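Local coordinates for copper-containing nitrite reductase (Thermus scotoductus, PDB 6HBE), which probably catalyses the one-electron reduction of nitrite to nitric oxide in denitrification, working as a homotrimer with bound copper, at residues H23-A28 with T66-D71; E27-I32 with G43-D48; N72-L77 with V93-T98; S78-N83 with M112-P117. One frame throughout, in Å; residues are numbered along the deposited sequence.

Contact 1: H23-A28 with T66-D71; sequences HFTLEA and TLRNLD
His23 reaches across to the neighbouring strand with its ring. Its CG stands anti to the backbone N (chi1 -179°), and this carries NE2 over to Thr66 OG1. The hydrogen bond from His23 NE2 to Thr66 OG1 is short, 2.7 Å, and lies in the imidazole plane. Thr66 OG1 also bonds to Glu100, which ties three strands together through one hydroxyl. A valine in place of Thr66 would probably leave both His23 NE2 and Glu100 without this shared partner and let the imidazole turn. Phe24 takes part through its backbone, its O accepting from Thr66 N. Thr25 lies side by side with Thr66, on the same face of the sheet. A water bridges this face, 2.8 Å from Thr25 OG1 and 2.8 Å from Arg68 NH2. Leu26 sits on the other face, where its CB meets Leu67 CD1 at 4.2 Å. Its N and O bond to Thr66 O and Arg68 N, as is regular for parallel strands. Glu27 runs alongside Arg68, but OE2 stays 4.3 Å from NE, too far for a salt bridge. The carboxylate and guanidinium planes are 82° apart. Glu27 OE1 instead touches Leu70 CD2 at 3.6 Å. Ala28 closes the pairing, with its O accepting from Leu70 N. Beyond it Asn69 OD1 accepts from Asp71 N in an Asx turn, and Asp71 OD2 bonds to the copper ligand His75. The pair 21-36 and 62-69 lies inside a mixed sheet, with strand 39-46 beyond the first and strand 98-104 beyond the second.

Contact 2: E27-I32 with G43-D48; sequences EARSSI and GFSFND
Strands 27-32 and 43-46 run antiparallel but strongly twisted, their directions 130° apart, and Arg29-Ser45 and Ser31-Gly43 are hydrogen-bonded pairs. They are the two arms of a beta hairpin in the cupredoxin-like domain that holds the type 1 copper. At its far end Asn47 replaces a regular pair. Its N gives a bond to Glu27 O, and its side-chain OD1 takes the bond from Glu27 N at 2.9 Å. That donor stands above the carbonyl plane of the amide.

On one face, Ala28 CB packs on Phe46 CE1 at 4.2 Å. Ser30 OG comes to the edge of the Phe44 ring, 3.7 Å from CE1, and bonds to Asp71. The Phe44 ring also stacks on His125 and meets His75 edge-to-face, so this face packs against copper ligands.

The other face is polar. Arg29 CG sits between the backbone N and the carbonyl carbon (chi1 43°), and the chain bends at chi3. This lays the guanidinium over Asp48, its plane 23° from the carboxylate. Asp48 OD1 is 4.0 Å from Arg29 NE, a long salt bridge in which no N-H points at the oxygen. A water links Asp48 OD1 to Ile32 N. Ser31 is buried on this same face: its OG is 2.6 Å from Ser45 OG and 3.0 Å from Asp48 OD1.

Contact 3: N72-L77 with V93-T98; sequences NVTHGL and VQPGET. With CU (copper (II) ion), chain N.
The side chains of Thr74 and Gln94 cross at a slant; Gln94 starts out pointing away and only its amide end comes back. A bend at chi2 (-65°) returns it, and its NE2 comes within 3.4 Å of Thr74 OG1. The angle is too poor for a hydrogen bond, and the two groups only touch. The other branch of Thr74 lies against the backbone, with CG2 3.5 Å from Val93 O. Pro95 turns its ring onto the first loop. Its CG touches Asn72 O at 3.6 Å, and its CD faces Thr74 OG1. A glycine in place of Thr74 would probably open a gap beside Val93 O, Gln94 and the Pro95 ring, where CG2 and OG1 now pack.

The backbone link is a single antiparallel bridge. Val93 N gives to His75 O at 2.8 Å, and His75 N gives to Val93 O at 3.1 Å. Val93 CG2 then rests on Gly76 CA at 3.9 Å. This pairing fixes the main chain of His75, whose ND1 binds the type 1 copper at 2.0 Å. Its far nitrogen, NE2, is held by Asp71, so the ring is anchored at both nitrogens. A type II turn runs from Gln94 to Glu97, whose OE2 accepts from Gln94 N.

The first loop joins strand 62-69 to strand 78-79. The second leads from helix 87-90 into strand 98-104. Asn69, at the end of strand 62-69, links them through bonds to Val73 O and Val93 O.

Contact 4: S78-N83 with M112-P117; sequences SIHAAN and MYHCAP. With CU (copper (II) ion), chain M; CU (copper (II) ion), chain N.
His80 and His114 meet at a type 2 copper at the end of a short antiparallel strand pair of the cupredoxin-like domain. Ser78 and His114 form a hydrogen-bonded pair through their backbones. Ile79 and Tyr113 follow as a non-hydrogen-bonded pair, and His80 N gives to Met112 O.

The His80 side chain starts at CB, which lies 3.3 Å from Met112 O. CG passes the same oxygen, which stands over one face of the ring. ND1 touches Met112 CB and bonds to Gln239 of the second subunit. CE1 also skirts Met112 CB, 3.9 Å away, while CD2 runs past Met112 O toward the metal. NE2 is the tip and binds the copper at 2.1 Å.

His114 brings its own NE2 to this copper at 2.0 Å, with its ring plane 87° from that of His80. The two rings meet rim to rim. CG of His114 sits between the backbone N and the carbonyl carbon (chi1 58°), which swings the ring back toward Ser78. Ser78 CB covers one face of this ring as a CH-pi contact. On the far nitrogen, His114 ND1 gives a hydrogen bond to Cys115 O and so fixes the ring's rotation.

His267 of the second subunit completes the protein ligands, and the site thus spans a subunit interface. Cys115 SG points the other way and binds the type 1 copper, so adjacent residues join the two metals, as in related nitrite reductases. The fourth position on the type 2 copper is a water, 1.9 Å from the metal and 2.8 Å from Ser78 OG.

How the contacts relate
All four contacts lie in the first cupredoxin-like domain. Contacts 1 and 2 share Glu27 and Ala28 on strand 21-36, which pairs with strand 62-69 on one side and strand 39-46 on the other; their centres are 10 Å apart. Contact 3 follows at the end of strand 62-69, its centre 9 Å from that of contact 1. Contact 4 belongs to the second sheet, and its segments alternate along the chain with those of contact 3, their centres 15 Å apart. Phe46 of contact 2 reaches Tyr113 of contact 4 between the sheets. Contacts 3 and 4 both supply the type 1 copper, and contact 4 extends to the type 2 copper at the subunit interface.

Contact 1: H23-A28 with T66-D71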
loop_
_atom_site.group_PDB
_atom_site.type_symbol
_atom_site.label_atom_id
_atom_site.label_comp_id
_atom_site.label_asym_id
_atom_site.label_seq_id
_atom_site.Cartn_x
_atom_site.Cartn_y
_atom_site.Cartn_z
ATOM N N HIS C 23 -14.360 -24.701 -26.481
ATOM C CA HIS C 23 -12.978 -24.632 -26.858
ATOM C C HIS C 23 -12.525 -23.193 -27.028
ATOM O O HIS C 23 -13.199 -22.403 -27.684
ATOM C CB HIS C 23 -12.745 -25.445 -28.138
ATOM C CG HIS C 23 -11.318 -25.441 -28.573
ATOM N ND1 HIS C 23 -10.934 -25.269 -29.884
ATOM C CD2 HIS C 23 -10.173 -25.526 -27.851
ATOM C CE1 HIS C 23 -9.614 -25.267 -29.954
ATOM N NE2 HIS C 23 -9.128 -25.407 -28.729
ATOM N N PHE C 24 -11.376 -22.864 -26.427
ATOM C CA PHE C 24 -10.811 -21.532 -26.460
ATOM C C PHE C 24 -9.336 -21.583 -26.819
ATOM O O PHE C 24 -8.604 -22.465 -26.339
ATOM C CB PHE C 24 -10.970 -20.831 -25.085
ATOM C CG PHE C 24 -12.400 -20.743 -24.593
ATOM C CD1 PHE C 24 -13.277 -19.792 -25.106
ATOM C CD2 PHE C 24 -12.871 -21.631 -23.636
ATOM C CE1 PHE C 24 -14.585 -19.704 -24.644
ATOM C CE2 PHE C 24 -14.178 -21.560 -23.167
ATOM C CZ PHE C 24 -15.043 -20.594 -23.674
ATOM N N THR C 25 -8.889 -20.601 -27.608
ATOM C CA THR C 25 -7.497 -20.491 -28.012
ATOM C C THR C 25 -6.864 -19.209 -27.455
ATOM O O THR C 25 -7.377 -18.116 -27.673
ATOM C CB THR C 25 -7.327 -20.555 -29.538
ATOM O OG1 THR C 25 -7.906 -21.778 -30.022
ATOM C CG2 THR C 25 -5.834 -20.556 -29.903
ATOM N N LEU C 26 -5.796 -19.366 -26.663
ATOM C CA LEU C 26 -5.002 -18.229 -26.183
ATOM C C LEU C 26 -3.618 -18.201 -26.825
ATOM O O LEU C 26 -2.917 -19.232 -26.831
ATOM C CB LEU C 26 -4.874 -18.280 -24.646
ATOM C CG LEU C 26 -6.186 -18.193 -23.863
ATOM C CD1 LEU C 26 -5.966 -18.432 -22.383
ATOM C CD2 LEU C 26 -6.871 -16.839 -24.081
ATOM N N GLU C 27 -3.200 -17.028 -27.299
ATOM C CA GLU C 27 -1.948 -16.839 -27.982
ATOM C C GLU C 27 -1.034 -15.839 -27.255
ATOM O O GLU C 27 -1.270 -14.622 -27.285
ATOM C CB GLU C 27 -2.199 -16.381 -29.430
ATOM C CG GLU C 27 -3.047 -17.374 -30.230
ATOM C CD GLU C 27 -3.077 -17.077 -31.726
ATOM O OE1 GLU C 27 -2.983 -15.889 -32.104
ATOM O OE2 GLU C 27 -3.197 -18.037 -32.521
ATOM N N ALA C 28 0.022 -16.352 -26.619
ATOM C CA ALA C 28 0.975 -15.499 -25.905
ATOM C C ALA C 28 1.856 -14.706 -26.865
ATOM O O ALA C 28 2.442 -15.280 -27.812
ATOM C CB ALA C 28 1.836 -16.328 -24.938
ATOM N N THR C 66 -6.481 -24.376 -25.878
ATOM C CA THR C 66 -5.329 -24.502 -26.745
ATOM C C THR C 66 -4.485 -23.286 -26.477
ATOM O O THR C 66 -4.958 -22.188 -26.651
ATOM C CB THR C 66 -5.722 -24.551 -28.244
ATOM O OG1 THR C 66 -6.432 -25.769 -28.493
ATOM C CG2 THR C 66 -4.512 -24.508 -29.136
ATOM N N LEU C 67 -3.258 -23.484 -25.994
ATOM C CA LEU C 67 -2.351 -22.386 -25.742
ATOM C C LEU C 67 -1.217 -22.404 -26.730
ATOM O O LEU C 67 -0.501 -23.413 -26.814
ATOM C CB LEU C 67 -1.809 -22.517 -24.317
ATOM C CG LEU C 67 -0.672 -21.564 -23.905
ATOM C CD1 LEU C 67 -1.170 -20.123 -23.856
ATOM C CD2 LEU C 67 -0.119 -21.989 -22.546
ATOM N N ARG C 68 -0.956 -21.293 -27.409
ATOM C CA ARG C 68 0.131 -21.228 -28.375
ATOM C C ARG C 68 1.069 -20.105 -27.996
ATOM O O ARG C 68 0.608 -19.024 -27.650
ATOM C CB ARG C 68 -0.371 -20.950 -29.811
ATOM C CG ARG C 68 -1.400 -21.931 -30.325
ATOM C CD ARG C 68 -1.842 -21.606 -31.756
ATOM N NE ARG C 68 -3.050 -22.354 -32.081
ATOM C CZ ARG C 68 -3.104 -23.672 -32.316
ATOM N NH1 ARG C 68 -2.001 -24.430 -32.327
ATOM N NH2 ARG C 68 -4.282 -24.247 -32.577
ATOM N N ASN C 69 2.377 -20.358 -28.052
ATOM C CA ASN C 69 3.355 -19.314 -27.783
ATOM C C ASN C 69 3.927 -18.734 -29.069
ATOM O O ASN C 69 4.768 -19.360 -29.737
ATOM C CB ASN C 69 4.469 -19.826 -26.856
ATOM C CG ASN C 69 5.442 -18.729 -26.465
ATOM O OD1 ASN C 69 5.356 -17.594 -26.953
ATOM N ND2 ASN C 69 6.373 -19.056 -25.571
ATOM N N LEU C 70 3.523 -17.509 -29.374
ATOM C CA LEU C 70 3.892 -16.810 -30.584
ATOM C C LEU C 70 5.062 -15.854 -30.369
ATOM O O LEU C 70 5.504 -15.211 -31.315
ATOM C CB LEU C 70 2.671 -16.072 -31.167
ATOM C CG LEU C 70 1.811 -16.827 -32.191
ATOM C CD1 LEU C 70 1.448 -18.241 -31.785
ATOM C CD2 LEU C 70 0.554 -16.035 -32.530
ATOM N N ASP C 71 5.598 -15.804 -29.151
ATOM C CA ASP C 71 6.680 -14.889 -28.802
ATOM C C ASP C 71 8.068 -15.572 -28.918
ATOM O O ASP C 71 8.144 -16.769 -29.126
ATOM C CB ASP C 71 6.486 -14.419 -27.347
ATOM C CG ASP C 71 7.048 -13.031 -27.072
ATOM O OD1 ASP C 71 7.598 -12.371 -27.984
ATOM O OD2 ASP C 71 6.909 -12.576 -25.904
HETATM O O HOH W 1 -6.888 -23.207 -32.233
#

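Contact 2: E27-I32 with G43-D48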
loop_
_atom_site.group_PDB
_atom_site.type_symbol
_atom_site.label_atom_id
_atom_site.label_comp_id
_atom_site.label_asym_id
_atom_site.label_seq_id
_atom_site.Cartn_x
_atom_site.Cartn_y
_atom_site.Cartn_z
ATOM N N GLU C 27 -3.200 -17.028 -27.299
ATOM C CA GLU C 27 -1.948 -16.839 -27.982
ATOM C C GLU C 27 -1.034 -15.839 -27.255
ATOM O O GLU C 27 -1.270 -14.622 -27.285
ATOM C CB GLU C 27 -2.199 -16.381 -29.430
ATOM C CG GLU C 27 -3.047 -17.374 -30.230
ATOM C CD GLU C 27 -3.077 -17.077 -31.726
ATOM O OE1 GLU C 27 -2.983 -15.889 -32.104
ATOM O OE2 GLU C 27 -3.197 -18.037 -32.521
ATOM N N ALA C 28 0.022 -16.352 -26.619
ATOM C CA ALA C 28 0.975 -15.499 -25.905
ATOM C C ALA C 28 1.856 -14.706 -26.865
ATOM O O ALA C 28 2.442 -15.280 -27.812
ATOM C CB ALA C 28 1.836 -16.328 -24.938
ATOM N N ARG C 29 1.963 -13.398 -26.621
ATOM C CA ARG C 29 2.771 -12.485 -27.456
ATOM C C ARG C 29 3.294 -11.246 -26.734
ATOM O O ARG C 29 2.899 -10.968 -25.613
ATOM C CB ARG C 29 1.987 -12.058 -28.681
ATOM C CG ARG C 29 0.552 -11.703 -28.414
ATOM C CD ARG C 29 -0.260 -11.899 -29.674
ATOM N NE ARG C 29 0.268 -11.063 -30.733
ATOM C CZ ARG C 29 -0.263 -10.952 -31.945
ATOM N NH1 ARG C 29 -1.376 -11.615 -32.281
ATOM N NH2 ARG C 29 0.330 -10.142 -32.819
ATOM N N SER C 30 4.237 -10.561 -27.382
ATOM C CA SER C 30 4.694 -9.233 -27.014
ATOM C C SER C 30 3.773 -8.217 -27.675
ATOM O O SER C 30 3.455 -8.372 -28.863
ATOM C CB SER C 30 6.111 -8.981 -27.540
ATOM O OG SER C 30 7.048 -9.579 -26.679
ATOM N N SER C 31 3.363 -7.179 -26.946
ATOM C CA SER C 31 2.397 -6.193 -27.494
ATOM C C SER C 31 2.633 -4.753 -27.006
ATOM O O SER C 31 3.429 -4.493 -26.068
ATOM C CB SER C 31 0.964 -6.604 -27.135
ATOM O OG SER C 31 0.671 -7.978 -27.428
ATOM N N ILE C 32 1.902 -3.832 -27.624
ATOM C CA ILE C 32 1.899 -2.425 -27.250
ATOM C C ILE C 32 0.425 -2.008 -27.104
ATOM O O ILE C 32 -0.350 -2.193 -28.041
ATOM C CB ILE C 32 2.593 -1.546 -28.302
ATOM C CG1 ILE C 32 4.002 -2.067 -28.599
ATOM C CG2 ILE C 32 2.654 -0.092 -27.848
ATOM C CD1 ILE C 32 4.743 -1.279 -29.661
ATOM N N GLY C 43 4.396 -4.318 -23.178
ATOM C CA GLY C 43 4.307 -5.461 -22.289
ATOM C C GLY C 43 4.078 -6.773 -23.004
ATOM O O GLY C 43 4.525 -6.964 -24.126
ATOM N N PHE C 44 3.401 -7.692 -22.327
ATOM C CA PHE C 44 3.035 -8.991 -22.868
ATOM C C PHE C 44 1.514 -9.128 -22.842
ATOM O O PHE C 44 0.856 -8.556 -21.957
ATOM C CB PHE C 44 3.619 -10.131 -22.023
ATOM C CG PHE C 44 5.137 -10.163 -21.948
ATOM C CD1 PHE C 44 5.905 -10.383 -23.098
ATOM C CD2 PHE C 44 5.803 -10.047 -20.713
ATOM C CE1 PHE C 44 7.303 -10.423 -23.042
ATOM C CE2 PHE C 44 7.204 -10.091 -20.649
ATOM C CZ PHE C 44 7.952 -10.275 -21.812
ATOM N N SER C 45 0.949 -9.906 -23.776
ATOM C CA SER C 45 -0.500 -10.152 -23.833
ATOM C C SER C 45 -0.862 -11.598 -24.174
ATOM O O SER C 45 0.022 -12.422 -24.527
ATOM C CB SER C 45 -1.155 -9.233 -24.870
ATOM O OG SER C 45 -0.834 -9.643 -26.184
ATOM N N PHE C 46 -2.144 -11.897 -24.026
ATOM C CA PHE C 46 -2.803 -12.965 -24.765
ATOM C C PHE C 46 -3.642 -12.304 -25.874
ATOM O O PHE C 46 -4.490 -11.438 -25.603
ATOM C CB PHE C 46 -3.683 -13.815 -23.886
ATOM C CG PHE C 46 -2.919 -14.614 -22.859
ATOM C CD1 PHE C 46 -2.183 -15.717 -23.237
ATOM C CD2 PHE C 46 -2.890 -14.215 -21.525
ATOM C CE1 PHE C 46 -1.464 -16.440 -22.308
ATOM C CE2 PHE C 46 -2.182 -14.935 -20.588
ATOM C CZ PHE C 46 -1.463 -16.051 -20.980
ATOM N N ASN C 47 -3.364 -12.690 -27.121
ATOM C CA ASN C 47 -4.132 -12.253 -28.293
ATOM C C ASN C 47 -4.149 -10.753 -28.559
ATOM O O ASN C 47 -5.129 -10.222 -29.089
ATOM C CB ASN C 47 -5.558 -12.772 -28.217
ATOM C CG ASN C 47 -5.633 -14.279 -28.036
ATOM O OD1 ASN C 47 -5.070 -14.867 -27.085
ATOM N ND2 ASN C 47 -6.351 -14.921 -28.924
ATOM N N ASP C 48 -3.060 -10.085 -28.192
ATOM C CA ASP C 48 -2.832 -8.683 -28.481
ATOM C C ASP C 48 -3.804 -7.678 -27.783
ATOM O O ASP C 48 -4.036 -6.581 -28.298
ATOM C CB ASP C 48 -2.830 -8.507 -30.001
ATOM C CG ASP C 48 -1.890 -7.404 -30.485
ATOM O OD1 ASP C 48 -0.737 -7.266 -29.987
ATOM O OD2 ASP C 48 -2.309 -6.700 -31.435
HETATM O O HOH W 2 0.703 -4.957 -30.099
#

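Contact 3: N72-L77 with V93-T98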
loop_
_atom_site.group_PDB
_atom_site.type_symbol
_atom_site.label_atom_id
_atom_site.label_comp_id
_atom_site.label_asym_id
_atom_site.label_seq_id
_atom_site.Cartn_x
_atom_site.Cartn_y
_atom_site.Cartn_z
ATOM N N ASN C 72 9.124 -14.786 -28.713
ATOM C CA ASN C 72 10.526 -15.258 -28.639
ATOM C C ASN C 72 11.039 -15.602 -27.225
ATOM O O ASN C 72 12.201 -15.984 -27.098
ATOM C CB ASN C 72 11.483 -14.226 -29.299
ATOM C CG ASN C 72 11.444 -12.843 -28.627
ATOM O OD1 ASN C 72 10.439 -12.447 -28.060
ATOM N ND2 ASN C 72 12.538 -12.103 -28.712
ATOM N N VAL C 73 10.203 -15.461 -26.178
ATOM C CA VAL C 73 10.516 -15.981 -24.835
ATOM C C VAL C 73 9.419 -16.927 -24.361
ATOM O O VAL C 73 8.301 -16.931 -24.902
ATOM C CB VAL C 73 10.755 -14.872 -23.770
ATOM C CG1 VAL C 73 11.823 -13.896 -24.240
ATOM C CG2 VAL C 73 9.466 -14.127 -23.401
ATOM N N THR C 74 9.764 -17.709 -23.350
ATOM C CA THR C 74 8.870 -18.686 -22.714
ATOM C C THR C 74 7.672 -18.003 -22.056
ATOM O O THR C 74 7.847 -16.951 -21.478
ATOM C CB THR C 74 9.673 -19.480 -21.673
ATOM O OG1 THR C 74 10.698 -20.211 -22.363
ATOM C CG2 THR C 74 8.840 -20.471 -20.879
ATOM N N HIS C 75 6.495 -18.638 -22.123
ATOM C CA HIS C 75 5.260 -18.156 -21.467
ATOM C C HIS C 75 4.568 -19.381 -20.870
ATOM O O HIS C 75 5.189 -20.451 -20.736
ATOM C CB HIS C 75 4.351 -17.407 -22.477
ATOM C CG HIS C 75 4.911 -16.095 -22.923
ATOM N ND1 HIS C 75 4.980 -15.003 -22.087
ATOM C CD2 HIS C 75 5.421 -15.694 -24.113
ATOM C CE1 HIS C 75 5.550 -13.997 -22.730
ATOM N NE2 HIS C 75 5.822 -14.389 -23.960
ATOM N N GLY C 76 3.315 -19.238 -20.484
ATOM C CA GLY C 76 2.567 -20.336 -19.901
ATOM C C GLY C 76 1.201 -19.858 -19.504
ATOM O O GLY C 76 0.788 -18.783 -19.930
ATOM N N LEU C 77 0.485 -20.644 -18.705
ATOM C CA LEU C 77 -0.868 -20.265 -18.270
ATOM C C LEU C 77 -1.270 -20.933 -16.951
ATOM O O LEU C 77 -1.058 -22.149 -16.746
ATOM C CB LEU C 77 -1.897 -20.645 -19.353
ATOM C CG LEU C 77 -3.391 -20.364 -19.121
ATOM C CD1 LEU C 77 -3.637 -18.858 -19.198
ATOM C CD2 LEU C 77 -4.249 -21.096 -20.157
ATOM N N VAL C 93 6.182 -23.035 -21.364
ATOM C CA VAL C 93 5.837 -23.230 -22.765
ATOM C C VAL C 93 6.853 -22.483 -23.603
ATOM O O VAL C 93 6.865 -21.265 -23.644
ATOM C CB VAL C 93 4.392 -22.764 -23.059
ATOM C CG1 VAL C 93 4.020 -23.051 -24.516
ATOM C CG2 VAL C 93 3.427 -23.472 -22.115
ATOM N N GLN C 94 7.700 -23.229 -24.316
ATOM C CA GLN C 94 8.792 -22.628 -25.089
ATOM C C GLN C 94 8.292 -21.882 -26.343
ATOM O O GLN C 94 7.197 -22.164 -26.847
ATOM C CB GLN C 94 9.810 -23.726 -25.506
ATOM C CG GLN C 94 10.449 -24.488 -24.351
ATOM C CD GLN C 94 11.328 -23.605 -23.478
ATOM O OE1 GLN C 94 12.233 -22.927 -23.966
ATOM N NE2 GLN C 94 11.062 -23.604 -22.179
ATOM N N PRO C 95 9.091 -20.931 -26.859
ATOM C CA PRO C 95 8.725 -20.236 -28.092
ATOM C C PRO C 95 8.310 -21.204 -29.218
ATOM O O PRO C 95 8.999 -22.205 -29.460
ATOM C CB PRO C 95 10.010 -19.492 -28.474
ATOM C CG PRO C 95 10.734 -19.298 -27.175
ATOM C CD PRO C 95 10.405 -20.498 -26.343
ATOM N N GLY C 96 7.160 -20.942 -29.832
ATOM C CA GLY C 96 6.650 -21.754 -30.912
ATOM C C GLY C 96 5.926 -23.020 -30.499
ATOM O O GLY C 96 5.385 -23.706 -31.361
ATOM N N GLU C 97 5.882 -23.337 -29.214
ATOM C CA GLU C 97 5.224 -24.558 -28.735
ATOM C C GLU C 97 3.703 -24.363 -28.594
ATOM O O GLU C 97 3.244 -23.212 -28.427
ATOM C CB GLU C 97 5.847 -24.955 -27.396
ATOM C CG GLU C 97 5.587 -26.379 -26.978
ATOM C CD GLU C 97 6.265 -26.801 -25.671
ATOM O OE1 GLU C 97 5.940 -27.933 -25.225
ATOM O OE2 GLU C 97 7.074 -26.041 -25.071
ATOM N N THR C 98 2.953 -25.488 -28.630
ATOM C CA THR C 98 1.518 -25.561 -28.355
ATOM C C THR C 98 1.216 -26.564 -27.228
ATOM O O THR C 98 1.855 -27.616 -27.132
ATOM C CB THR C 98 0.720 -25.960 -29.638
ATOM O OG1 THR C 98 0.882 -24.944 -30.624
ATOM C CG2 THR C 98 -0.769 -26.078 -29.372
HETATM CU CU CU N . 4.332 -14.761 -20.152
#

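Contact 4: S78-N83 with M112-P117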
loop_
_atom_site.group_PDB
_atom_site.type_symbol
_atom_site.label_atom_id
_atom_site.label_comp_id
_atom_site.label_asym_id
_atom_site.label_seq_id
_atom_site.Cartn_x
_atom_site.Cartn_y
_atom_site.Cartn_z
ATOM N N SER C 78 -1.858 -20.117 -16.077
ATOM C CA SER C 78 -2.651 -20.578 -14.948
ATOM C C SER C 78 -4.099 -20.138 -15.138
ATOM O O SER C 78 -4.351 -19.031 -15.595
ATOM C CB SER C 78 -2.108 -19.996 -13.616
ATOM O OG SER C 78 -2.984 -20.371 -12.559
ATOM N N ILE C 79 -5.045 -20.998 -14.771
ATOM C CA ILE C 79 -6.468 -20.722 -14.972
ATOM C C ILE C 79 -7.245 -21.134 -13.723
ATOM O O ILE C 79 -7.423 -22.340 -13.434
ATOM C CB ILE C 79 -6.999 -21.390 -16.293
ATOM C CG1 ILE C 79 -8.495 -21.136 -16.480
ATOM C CG2 ILE C 79 -6.665 -22.878 -16.369
ATOM C CD1 ILE C 79 -8.891 -21.060 -17.945
ATOM N N HIS C 80 -7.730 -20.130 -12.970
ATOM C CA HIS C 80 -8.201 -20.375 -11.605
ATOM C C HIS C 80 -9.512 -21.166 -11.544
ATOM O O HIS C 80 -9.850 -21.647 -10.484
ATOM C CB HIS C 80 -8.343 -19.067 -10.779
ATOM C CG HIS C 80 -7.060 -18.331 -10.504
ATOM N ND1 HIS C 80 -7.021 -17.187 -9.730
ATOM C CD2 HIS C 80 -5.776 -18.579 -10.860
ATOM C CE1 HIS C 80 -5.777 -16.736 -9.668
ATOM N NE2 HIS C 80 -4.994 -17.573 -10.339
ATOM N N ALA C 81 -10.272 -21.252 -12.651
ATOM C CA ALA C 81 -11.466 -22.137 -12.734
ATOM C C ALA C 81 -11.181 -23.638 -12.686
ATOM O O ALA C 81 -12.121 -24.443 -12.470
ATOM C CB ALA C 81 -12.259 -21.828 -14.006
ATOM N N ALA C 82 -9.925 -24.023 -12.862
ATOM C CA ALA C 82 -9.524 -25.443 -12.782
ATOM C C ALA C 82 -9.114 -25.872 -11.365
ATOM O O ALA C 82 -8.119 -25.353 -10.846
ATOM C CB ALA C 82 -8.363 -25.673 -13.725
ATOM N N ASN C 83 -9.874 -26.808 -10.759
ATOM C CA ASN C 83 -9.516 -27.492 -9.511
ATOM C C ASN C 83 -8.820 -28.845 -9.850
ATOM O O ASN C 83 -9.310 -29.921 -9.509
ATOM C CB ASN C 83 -10.753 -27.712 -8.612
ATOM C CG ASN C 83 -10.399 -28.269 -7.223
ATOM O OD1 ASN C 83 -9.430 -27.834 -6.592
ATOM N ND2 ASN C 83 -11.191 -29.223 -6.739
ATOM N N MET C 112 -9.797 -15.462 -12.356
ATOM C CA MET C 112 -8.642 -14.930 -13.103
ATOM C C MET C 112 -7.942 -16.038 -13.908
ATOM O O MET C 112 -7.881 -17.201 -13.467
ATOM C CB MET C 112 -7.623 -14.318 -12.124
ATOM C CG MET C 112 -6.488 -13.459 -12.725
ATOM S SD MET C 112 -5.551 -12.680 -11.375
ATOM C CE MET C 112 -4.157 -11.942 -12.212
ATOM N N TYR C 113 -7.365 -15.665 -15.055
ATOM C CA TYR C 113 -6.312 -16.464 -15.698
ATOM C C TYR C 113 -5.156 -15.518 -15.990
ATOM O O TYR C 113 -5.369 -14.305 -16.078
ATOM C CB TYR C 113 -6.817 -17.231 -16.972
ATOM C CG TYR C 113 -7.093 -16.378 -18.201
ATOM C CD1 TYR C 113 -6.032 -15.919 -19.005
ATOM C CD2 TYR C 113 -8.395 -16.041 -18.581
ATOM C CE1 TYR C 113 -6.264 -15.158 -20.129
ATOM C CE2 TYR C 113 -8.626 -15.259 -19.718
ATOM C CZ TYR C 113 -7.553 -14.819 -20.478
ATOM O OH TYR C 113 -7.703 -14.018 -21.592
ATOM N N HIS C 114 -3.941 -16.055 -16.110
ATOM C CA HIS C 114 -2.745 -15.232 -16.295
ATOM C C HIS C 114 -1.567 -16.088 -16.752
ATOM O O HIS C 114 -1.620 -17.314 -16.689
ATOM C CB HIS C 114 -2.375 -14.468 -14.974
ATOM C CG HIS C 114 -2.129 -15.356 -13.786
ATOM N ND1 HIS C 114 -0.895 -15.914 -13.522
ATOM C CD2 HIS C 114 -2.945 -15.775 -12.791
ATOM C CE1 HIS C 114 -0.963 -16.666 -12.441
ATOM N NE2 HIS C 114 -2.180 -16.565 -11.943
ATOM N N CYS C 115 -0.504 -15.452 -17.202
ATOM C CA CYS C 115 0.660 -16.187 -17.662
ATOM C C CYS C 115 1.341 -16.873 -16.468
ATOM O O CYS C 115 1.375 -16.310 -15.369
ATOM C CB CYS C 115 1.685 -15.266 -18.353
ATOM S SG CYS C 115 3.010 -16.182 -19.245
ATOM N N ALA C 116 1.892 -18.070 -16.702
ATOM C CA ALA C 116 2.657 -18.796 -15.691
ATOM C C ALA C 116 3.801 -19.595 -16.355
ATOM O O ALA C 116 3.716 -20.817 -16.491
ATOM C CB ALA C 116 1.716 -19.707 -14.911
ATOM N N PRO C 117 4.884 -18.906 -16.768
ATOM C CA PRO C 117 6.098 -19.627 -17.188
ATOM C C PRO C 117 6.552 -20.580 -16.093
ATOM O O PRO C 117 6.970 -21.707 -16.399
ATOM C CB PRO C 117 7.121 -18.509 -17.426
ATOM C CG PRO C 117 6.340 -17.213 -17.374
ATOM C CD PRO C 117 5.152 -17.467 -16.540
HETATM CU CU CU M . -2.963 -17.213 -10.210
HETATM CU CU CU N . 4.332 -14.761 -20.152
HETATM O O HOH W 3 -2.217 -19.012 -10.184
#